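Local coordinates for staphylococcal nuclease domain-containing protein 1 (Drosophila melanogaster, PDB 2WAC) that cleaves both DNA and RNA as an endonuclease, associates with the RNA-induced silencing complex, and through its Tudor domain binds peptides carrying symmetrically dimethylated arginine, at residues A[35-40]-A[65-70]; A[49-54]-A[94-99]; A[85-90]-A[110-115]. All blocks are in the same frame, centred on the assembly; numbering follows the deposited sequence.

Interaction 1 (A[35-40]-A[65-70]); sequences KLHADF and DNQWYR
His37 ND1 donates to Gln67 OE1 at 3.3 Å, and this is the one direct hydrogen bond between segments 35-40 and 65-70. It is bent, with an N-H...O angle of 139°. The oxygen lies at the edge of the imidazole, in the ring plane, but the donor is tilted from the plane of the Gln67 carbonyl. The Gln67 amide is held at both ends. Its NE2 reaches back to Asp65 O at 3.3 Å, because the chain is bent at its middle torsion. The backbone is fixed there too: Gln67 N donates to Asp65 OD1 at 3.1 Å, meeting the carboxylate from above its plane. This is an Asx turn. It leads into strand 68-77 of the Tudor domain, an SH3-like barrel fold, and lies in the region involved in dimethylarginine binding. Helix 26-42 packs across the start of that strand.

Most of the buried surface is apolar. Phe40 presents the CD2 side of its ring to one face of the Trp68 indole, with Phe40 CD2 3.4 Å from Trp68 CD2 and over the centre of the ring system. The two planes meet obliquely, at 47°. Phe40 CB adds a CH-pi contact, 4.1 Å from the centroid of the Trp68 five-membered ring. Trp68 holds CG beside its own backbone N (chi1 -65°), which swings the indole toward the helix. Ala59 and Ala100 each touch both aromatic side chains. One turn earlier, Leu36 CD2 rests on the backbone at Trp68 O, 3.4 Å away, and its methyl also approaches the start of Arg70.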
# COMPACT_ATOMS: atom_id res chain seq x y z
N LYS A 35 -5.90 -4.89 22.52
CA LYS A 35 -6.73 -5.99 23.00
C LYS A 35 -6.20 -7.34 22.52
O LYS A 35 -6.25 -8.33 23.25
CB LYS A 35 -8.19 -5.81 22.58
CG LYS A 35 -8.88 -4.61 23.22
CD LYS A 35 -10.28 -4.41 22.66
CE LYS A 35 -10.90 -3.11 23.15
NZ LYS A 35 -11.06 -3.07 24.63
N LEU A 36 -5.69 -7.36 21.28
CA LEU A 36 -5.08 -8.56 20.70
C LEU A 36 -3.80 -8.96 21.43
O LEU A 36 -3.59 -10.14 21.73
CB LEU A 36 -4.82 -8.36 19.20
CG LEU A 36 -4.42 -9.59 18.37
CD1 LEU A 36 -5.53 -10.64 18.35
CD2 LEU A 36 -4.05 -9.19 16.95
N HIS A 37 -2.95 -7.97 21.71
CA HIS A 37 -1.73 -8.18 22.49
C HIS A 37 -2.03 -8.80 23.86
O HIS A 37 -1.39 -9.77 24.26
CB HIS A 37 -0.96 -6.86 22.66
CG HIS A 37 0.15 -6.94 23.66
ND1 HIS A 37 1.42 -7.34 23.33
CD2 HIS A 37 0.17 -6.67 24.99
CE1 HIS A 37 2.19 -7.31 24.41
NE2 HIS A 37 1.45 -6.90 25.43
N ALA A 38 -3.01 -8.23 24.56
CA ALA A 38 -3.40 -8.69 25.90
C ALA A 38 -4.01 -10.10 25.87
O ALA A 38 -3.71 -10.93 26.73
CB ALA A 38 -4.35 -7.70 26.55
N ASP A 39 -4.86 -10.34 24.87
CA ASP A 39 -5.51 -11.63 24.65
C ASP A 39 -4.48 -12.76 24.48
O ASP A 39 -4.58 -13.81 25.12
CB ASP A 39 -6.39 -11.54 23.40
CG ASP A 39 -7.57 -12.50 23.43
OD1 ASP A 39 -7.37 -13.72 23.61
OD2 ASP A 39 -8.72 -12.02 23.25
N PHE A 40 -3.50 -12.52 23.62
CA PHE A 40 -2.49 -13.51 23.26
C PHE A 40 -1.34 -13.62 24.27
O PHE A 40 -0.52 -14.53 24.20
CB PHE A 40 -1.96 -13.25 21.84
CG PHE A 40 -2.81 -13.87 20.76
CD1 PHE A 40 -4.15 -13.52 20.62
CD2 PHE A 40 -2.26 -14.80 19.88
CE1 PHE A 40 -4.93 -14.09 19.62
CE2 PHE A 40 -3.04 -15.37 18.87
CZ PHE A 40 -4.38 -15.02 18.75
N ASP A 65 9.07 -8.48 15.30
CA ASP A 65 8.89 -8.04 16.68
C ASP A 65 8.31 -9.09 17.63
O ASP A 65 8.18 -8.85 18.83
CB ASP A 65 8.06 -6.74 16.73
CG ASP A 65 6.65 -6.91 16.17
OD1 ASP A 65 6.32 -7.98 15.61
OD2 ASP A 65 5.86 -5.95 16.29
N ASN A 66 7.97 -10.26 17.08
CA ASN A 66 7.28 -11.34 17.81
C ASN A 66 5.92 -10.94 18.39
O ASN A 66 5.45 -11.54 19.36
CB ASN A 66 8.18 -11.98 18.88
CG ASN A 66 9.27 -12.86 18.27
OD1 ASN A 66 9.21 -13.23 17.10
ND2 ASN A 66 10.27 -13.19 19.08
N GLN A 67 5.28 -9.93 17.80
CA GLN A 67 3.94 -9.54 18.21
C GLN A 67 2.90 -10.11 17.25
O GLN A 67 3.21 -10.42 16.09
CB GLN A 67 3.82 -8.01 18.33
CG GLN A 67 4.83 -7.35 19.28
CD GLN A 67 4.85 -7.95 20.68
OE1 GLN A 67 3.80 -8.23 21.27
NE2 GLN A 67 6.05 -8.15 21.22
N TRP A 68 1.67 -10.26 17.74
CA TRP A 68 0.58 -10.86 16.97
C TRP A 68 -0.24 -9.81 16.21
O TRP A 68 -0.64 -8.79 16.78
CB TRP A 68 -0.32 -11.69 17.89
CG TRP A 68 0.36 -12.90 18.51
CD1 TRP A 68 1.01 -12.95 19.72
CD2 TRP A 68 0.45 -14.21 17.95
NE1 TRP A 68 1.50 -14.22 19.94
CE2 TRP A 68 1.17 -15.01 18.87
CE3 TRP A 68 -0.01 -14.80 16.76
CZ2 TRP A 68 1.44 -16.37 18.64
CZ3 TRP A 68 0.27 -16.15 16.53
CH2 TRP A 68 0.98 -16.91 17.47
N TYR A 69 -0.47 -10.07 14.92
CA TYR A 69 -1.22 -9.17 14.04
C TYR A 69 -2.33 -9.94 13.30
O TYR A 69 -2.27 -11.16 13.17
CB TYR A 69 -0.29 -8.54 12.99
CG TYR A 69 0.81 -7.65 13.54
CD1 TYR A 69 1.93 -8.19 14.18
CD2 TYR A 69 0.75 -6.26 13.40
CE1 TYR A 69 2.94 -7.38 14.68
CE2 TYR A 69 1.76 -5.44 13.89
CZ TYR A 69 2.85 -6.00 14.53
OH TYR A 69 3.86 -5.20 15.01
N ARG A 70 -3.35 -9.21 12.83
CA ARG A 70 -4.37 -9.81 11.96
C ARG A 70 -3.75 -10.05 10.58
O ARG A 70 -3.05 -9.18 10.05
CB ARG A 70 -5.60 -8.90 11.83
CG ARG A 70 -6.32 -8.61 13.13
CD ARG A 70 -7.77 -8.21 12.89
NE ARG A 70 -7.90 -6.98 12.10
CZ ARG A 70 -9.05 -6.52 11.61
NH1 ARG A 70 -10.19 -7.17 11.82
NH2 ARG A 70 -9.06 -5.40 10.90

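Interaction 2 (A[49-54]-A[94-99]); sequences SYTPKR and LPTNRL
Segment 49-54 is an irregular chain that runs past the end of strand 91-95 and the 3-10 turn at Thr96 and Asn97. The closest CA atoms are those of Thr51 and Thr96, 5.9 Å apart. Tyr50 and Leu99 are the other facing pair. Tyr50 O and Thr96 O stand 3.5 Å apart, and as two acceptors they cannot bond directly.

Water fills the polar part of the contact. One water donates to Tyr50 O at 2.7 Å and bonds Thr96 OG1 at 2.8 Å. A second bridges Thr51 OG1 to the same Thr96 hydroxyl, and a third accepts from Tyr50 N and can donate to Leu99 O. Thr96 OG1 also bonds Ser79 O, so it has two waters and a backbone carbonyl as partners.

The apolar part centres on Pro52. Its CD meets the methyl Thr96 CG2 at 3.7 Å, and its CG meets Leu99 CD1 at 3.5 Å, with the Pro52 and Leu99 side chains crossing at about a right angle. Pro52 also touches Val73 and Val76 of strand 68-77. Tyr50 has CG anti to the backbone N (chi1 -176°), which brings the CD2 side of its ring to Leu99, with Tyr50 CD2 4.0 Å from Leu99 CB.

A short 3-10 turn between the last two strands is characteristic of SH3-like barrels, and here it joins strands 91-95 and 99-101 of the Tudor barrel.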
# COMPACT_ATOMS: atom_id res chain seq x y z
N SER A 49 -0.14 -26.31 16.30
CA SER A 49 -1.48 -26.91 16.43
C SER A 49 -2.46 -26.39 15.37
O SER A 49 -3.55 -26.94 15.21
CB SER A 49 -2.04 -26.69 17.84
OG SER A 49 -2.16 -25.31 18.14
N TYR A 50 -2.05 -25.35 14.65
CA TYR A 50 -2.86 -24.77 13.58
C TYR A 50 -2.16 -24.86 12.23
O TYR A 50 -0.96 -24.57 12.12
CB TYR A 50 -3.20 -23.31 13.92
CG TYR A 50 -4.12 -22.62 12.93
CD1 TYR A 50 -5.51 -22.71 13.05
CD2 TYR A 50 -3.61 -21.85 11.88
CE1 TYR A 50 -6.36 -22.08 12.15
CE2 TYR A 50 -4.45 -21.22 10.97
CZ TYR A 50 -5.83 -21.33 11.11
OH TYR A 50 -6.66 -20.71 10.21
N THR A 51 -2.91 -25.28 11.21
CA THR A 51 -2.47 -25.18 9.82
C THR A 51 -3.62 -24.56 9.01
O THR A 51 -4.78 -24.93 9.19
CB THR A 51 -1.98 -26.54 9.24
OG1 THR A 51 -1.26 -26.32 8.02
CG2 THR A 51 -3.14 -27.50 8.99
N PRO A 52 -3.29 -23.59 8.14
CA PRO A 52 -4.33 -22.85 7.43
C PRO A 52 -4.70 -23.41 6.05
O PRO A 52 -3.94 -24.19 5.47
CB PRO A 52 -3.71 -21.46 7.26
CG PRO A 52 -2.21 -21.70 7.28
CD PRO A 52 -1.95 -23.10 7.78
N LYS A 53 -5.88 -23.03 5.57
CA LYS A 53 -6.23 -23.14 4.17
C LYS A 53 -5.96 -21.78 3.54
O LYS A 53 -6.00 -20.77 4.24
CB LYS A 53 -7.72 -23.49 4.00
CG LYS A 53 -8.12 -24.86 4.52
CD LYS A 53 -9.60 -25.13 4.27
CE LYS A 53 -10.02 -26.48 4.84
NZ LYS A 53 -11.47 -26.76 4.58
N ARG A 54 -5.70 -21.75 2.24
CA ARG A 54 -5.61 -20.49 1.51
C ARG A 54 -6.88 -19.66 1.70
O ARG A 54 -7.98 -20.14 1.44
CB ARG A 54 -5.36 -20.75 0.03
CG ARG A 54 -6.16 -21.90 -0.55
CD ARG A 54 -5.54 -22.42 -1.83
NE ARG A 54 -6.00 -23.77 -2.15
CZ ARG A 54 -5.20 -24.82 -2.27
NH1 ARG A 54 -3.89 -24.69 -2.09
NH2 ARG A 54 -5.70 -26.01 -2.57
N LEU A 94 6.23 -17.36 6.08
CA LEU A 94 6.30 -17.62 7.52
C LEU A 94 5.98 -19.09 7.83
O LEU A 94 5.08 -19.65 7.22
CB LEU A 94 5.24 -16.74 8.19
CG LEU A 94 5.36 -16.53 9.70
CD1 LEU A 94 6.78 -16.11 10.00
CD2 LEU A 94 4.38 -15.50 10.21
N PRO A 95 6.71 -19.73 8.79
CA PRO A 95 6.23 -21.05 9.22
C PRO A 95 4.80 -20.99 9.79
O PRO A 95 4.43 -20.02 10.46
CB PRO A 95 7.22 -21.45 10.32
CG PRO A 95 8.45 -20.68 10.02
CD PRO A 95 7.98 -19.36 9.46
N THR A 96 4.02 -22.03 9.50
CA THR A 96 2.62 -22.11 9.94
C THR A 96 2.48 -22.28 11.46
O THR A 96 1.41 -22.03 12.01
CB THR A 96 1.85 -23.25 9.23
OG1 THR A 96 2.53 -24.49 9.44
CG2 THR A 96 1.76 -22.99 7.73
N ASN A 97 3.56 -22.70 12.13
CA ASN A 97 3.55 -22.76 13.59
C ASN A 97 3.55 -21.38 14.27
O ASN A 97 3.43 -21.28 15.50
CB ASN A 97 4.65 -23.69 14.15
CG ASN A 97 6.07 -23.24 13.81
OD1 ASN A 97 6.36 -22.05 13.75
ND2 ASN A 97 6.96 -24.21 13.61
N ARG A 98 3.67 -20.32 13.47
CA ARG A 98 3.53 -18.94 13.95
C ARG A 98 2.17 -18.36 13.59
O ARG A 98 1.95 -17.14 13.67
CB ARG A 98 4.67 -18.07 13.41
CG ARG A 98 6.02 -18.36 14.04
CD ARG A 98 7.12 -17.51 13.43
NE ARG A 98 7.06 -16.12 13.89
CZ ARG A 98 7.75 -15.63 14.92
NH1 ARG A 98 8.56 -16.41 15.63
NH2 ARG A 98 7.63 -14.35 15.24
N LEU A 99 1.25 -19.24 13.19
CA LEU A 99 -0.13 -18.86 12.90
C LEU A 99 -1.07 -19.49 13.92
O LEU A 99 -0.85 -20.61 14.36
CB LEU A 99 -0.53 -19.28 11.48
CG LEU A 99 0.37 -18.86 10.31
CD1 LEU A 99 -0.14 -19.43 9.01
CD2 LEU A 99 0.49 -17.35 10.21
O HOH W 1 1.61 -25.43 11.86
O HOH W 2 0.32 -23.37 14.60
O HOH W 3 1.58 -26.64 7.65

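Interaction 3 (A[85-90]-A[110-115]); sequences YIDYGN and KPYATE
The hairpin loop between strands 80-85 and 91-95 of the Tudor barrel here meets the chain entering strand 113-118, chiefly through Asp87 with Tyr112 and Ile86 with Ala113. The loop lies in the region involved in dimethylarginine binding. Strand 113-118 belongs to the sheet of the neighbouring staphylococcal nuclease-like part, so the contact sits where the two parts join.

Asp87 OD1 accepts from Tyr112 N at 2.9 Å. The bond is nearly straight (164°) and uses the anti lone pair of the oxygen. Arg70 NH2 forms a salt bridge to the same oxygen, so two donors grip it. The torsion that sets CG beside the Asp87 backbone N (chi1 -64°) lays the carboxylate alongside Tyr112. There Asp87 OD1 also lies at the edge of the phenol ring, 3.4 Å from Tyr112 CD2. The far end of that ring is held by Glu109, which bonds Tyr112 OH. With an alanine at Asp87, Tyr112 N is likely to lose its acceptor and Arg70 its carboxylate mate at the domain junction.

Beside this, Ala113 N makes a weak bond to Ile86 O, 3.3 Å long. Ile86 CB lies 4.0 Å from Pro111 CB. Ala113 CB presses on the loop backbone, 3.6 Å from Asp87 C. Within the loop, Tyr85 O accepts from both Tyr88 N and Gly89 N. Gly89 has a phi of 114°, and a CB here would collide with the carbonyl oxygen of Tyr88, so the position calls for glycine. A water also ties the two backbones together, donating to Ile86 O at 2.7 Å and to Ala113 O at 2.8 Å.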
# COMPACT_ATOMS: atom_id res chain seq x y z
N TYR A 85 -0.43 -8.81 6.12
CA TYR A 85 -0.83 -8.12 7.34
C TYR A 85 -1.85 -7.03 7.00
O TYR A 85 -1.50 -5.93 6.59
CB TYR A 85 0.39 -7.58 8.09
CG TYR A 85 1.28 -8.70 8.58
CD1 TYR A 85 0.97 -9.41 9.74
CD2 TYR A 85 2.43 -9.07 7.87
CE1 TYR A 85 1.77 -10.46 10.19
CE2 TYR A 85 3.24 -10.11 8.31
CZ TYR A 85 2.91 -10.80 9.47
OH TYR A 85 3.70 -11.84 9.92
N ILE A 86 -3.13 -7.38 7.18
CA ILE A 86 -4.26 -6.64 6.60
C ILE A 86 -4.47 -5.22 7.12
O ILE A 86 -5.15 -4.41 6.48
CB ILE A 86 -5.60 -7.44 6.72
CG1 ILE A 86 -5.90 -7.81 8.18
CG2 ILE A 86 -5.58 -8.68 5.82
CD1 ILE A 86 -7.38 -8.03 8.48
N ASP A 87 -3.88 -4.91 8.27
CA ASP A 87 -4.04 -3.59 8.86
C ASP A 87 -2.88 -2.64 8.53
O ASP A 87 -2.91 -1.47 8.91
CB ASP A 87 -4.25 -3.71 10.38
CG ASP A 87 -5.53 -4.45 10.73
OD1 ASP A 87 -6.55 -4.27 10.02
OD2 ASP A 87 -5.53 -5.20 11.72
N TYR A 88 -1.89 -3.16 7.80
CA TYR A 88 -0.66 -2.41 7.48
C TYR A 88 -0.25 -2.48 6.01
O TYR A 88 0.14 -1.47 5.42
CB TYR A 88 0.49 -2.85 8.39
CG TYR A 88 0.20 -2.61 9.85
CD1 TYR A 88 0.49 -1.38 10.45
CD2 TYR A 88 -0.39 -3.61 10.63
CE1 TYR A 88 0.20 -1.16 11.79
CE2 TYR A 88 -0.68 -3.39 11.97
CZ TYR A 88 -0.38 -2.17 12.54
OH TYR A 88 -0.67 -1.96 13.87
N GLY A 89 -0.33 -3.68 5.43
CA GLY A 89 -0.06 -3.84 4.00
C GLY A 89 1.16 -4.66 3.62
O GLY A 89 1.30 -5.04 2.45
N ASN A 90 2.05 -4.92 4.57
CA ASN A 90 3.21 -5.77 4.29
C ASN A 90 2.85 -7.25 4.24
O ASN A 90 1.87 -7.69 4.85
CB ASN A 90 4.36 -5.50 5.27
CG ASN A 90 3.98 -5.73 6.72
OD1 ASN A 90 2.93 -5.26 7.18
ND2 ASN A 90 4.82 -6.44 7.45
N LYS A 110 -13.35 -4.60 9.35
CA LYS A 110 -12.76 -4.61 8.02
C LYS A 110 -11.27 -4.27 8.13
O LYS A 110 -10.86 -3.64 9.11
CB LYS A 110 -13.46 -3.58 7.11
CG LYS A 110 -14.99 -3.67 7.06
CD LYS A 110 -15.66 -2.65 7.99
CE LYS A 110 -16.03 -3.26 9.34
NZ LYS A 110 -15.82 -2.30 10.47
N PRO A 111 -10.46 -4.69 7.14
CA PRO A 111 -9.04 -4.35 7.17
C PRO A 111 -8.80 -2.84 7.30
O PRO A 111 -9.47 -2.05 6.64
CB PRO A 111 -8.54 -4.84 5.81
CG PRO A 111 -9.46 -5.96 5.46
CD PRO A 111 -10.80 -5.52 5.96
N TYR A 112 -7.85 -2.46 8.16
CA TYR A 112 -7.56 -1.04 8.41
C TYR A 112 -6.62 -0.40 7.38
O TYR A 112 -6.38 0.81 7.42
CB TYR A 112 -7.10 -0.81 9.85
CG TYR A 112 -8.25 -0.83 10.83
CD1 TYR A 112 -9.16 0.22 10.88
CD2 TYR A 112 -8.44 -1.92 11.68
CE1 TYR A 112 -10.23 0.20 11.76
CE2 TYR A 112 -9.51 -1.95 12.57
CZ TYR A 112 -10.40 -0.89 12.61
OH TYR A 112 -11.46 -0.91 13.48
N ALA A 113 -6.10 -1.21 6.46
CA ALA A 113 -5.32 -0.71 5.33
C ALA A 113 -5.95 -1.15 4.01
O ALA A 113 -6.48 -2.25 3.89
CB ALA A 113 -3.88 -1.19 5.42
N THR A 114 -5.89 -0.26 3.01
CA THR A 114 -6.47 -0.50 1.69
C THR A 114 -5.42 -0.25 0.62
O THR A 114 -4.71 0.76 0.66
CB THR A 114 -7.70 0.40 1.44
OG1 THR A 114 -8.62 0.27 2.53
CG2 THR A 114 -8.41 0.03 0.13
N GLU A 115 -5.31 -1.17 -0.34
CA GLU A 115 -4.37 -1.04 -1.45
C GLU A 115 -4.92 -0.19 -2.59
O GLU A 115 -6.09 -0.31 -2.95
CB GLU A 115 -3.94 -2.41 -1.97
CG GLU A 115 -2.72 -2.36 -2.88
CD GLU A 115 -2.24 -3.74 -3.32
OE1 GLU A 115 -2.93 -4.75 -3.05
OE2 GLU A 115 -1.16 -3.80 -3.94
O HOH W 4 -5.39 -4.84 3.83

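How the interactions relate
After strands 5-12 and 17-22, helix 26-42 supplies the first segment of interaction 1, which closes a loop of 24 residues between 35-40 and 65-70. Interaction 2 opens inside that loop, at 49-54, and closes at 94-99, at the end of the fourth of the strands that follow, so the two cross. Interaction 3 opens at 85-90, before interaction 2 closes, and crosses it as well. Interactions 1 and 3 follow in series. Interactions 1 and 2 tie helix 26-42 and the 49-54 loop to the Tudor barrel; interaction 3 joins the barrel to the nuclease-like sheet. Asn66 OD1 probably bonds Arg98 NH2 between interactions 1 and 2, and Tyr69 packs on Tyr85 and Tyr88 between interactions 1 and 3.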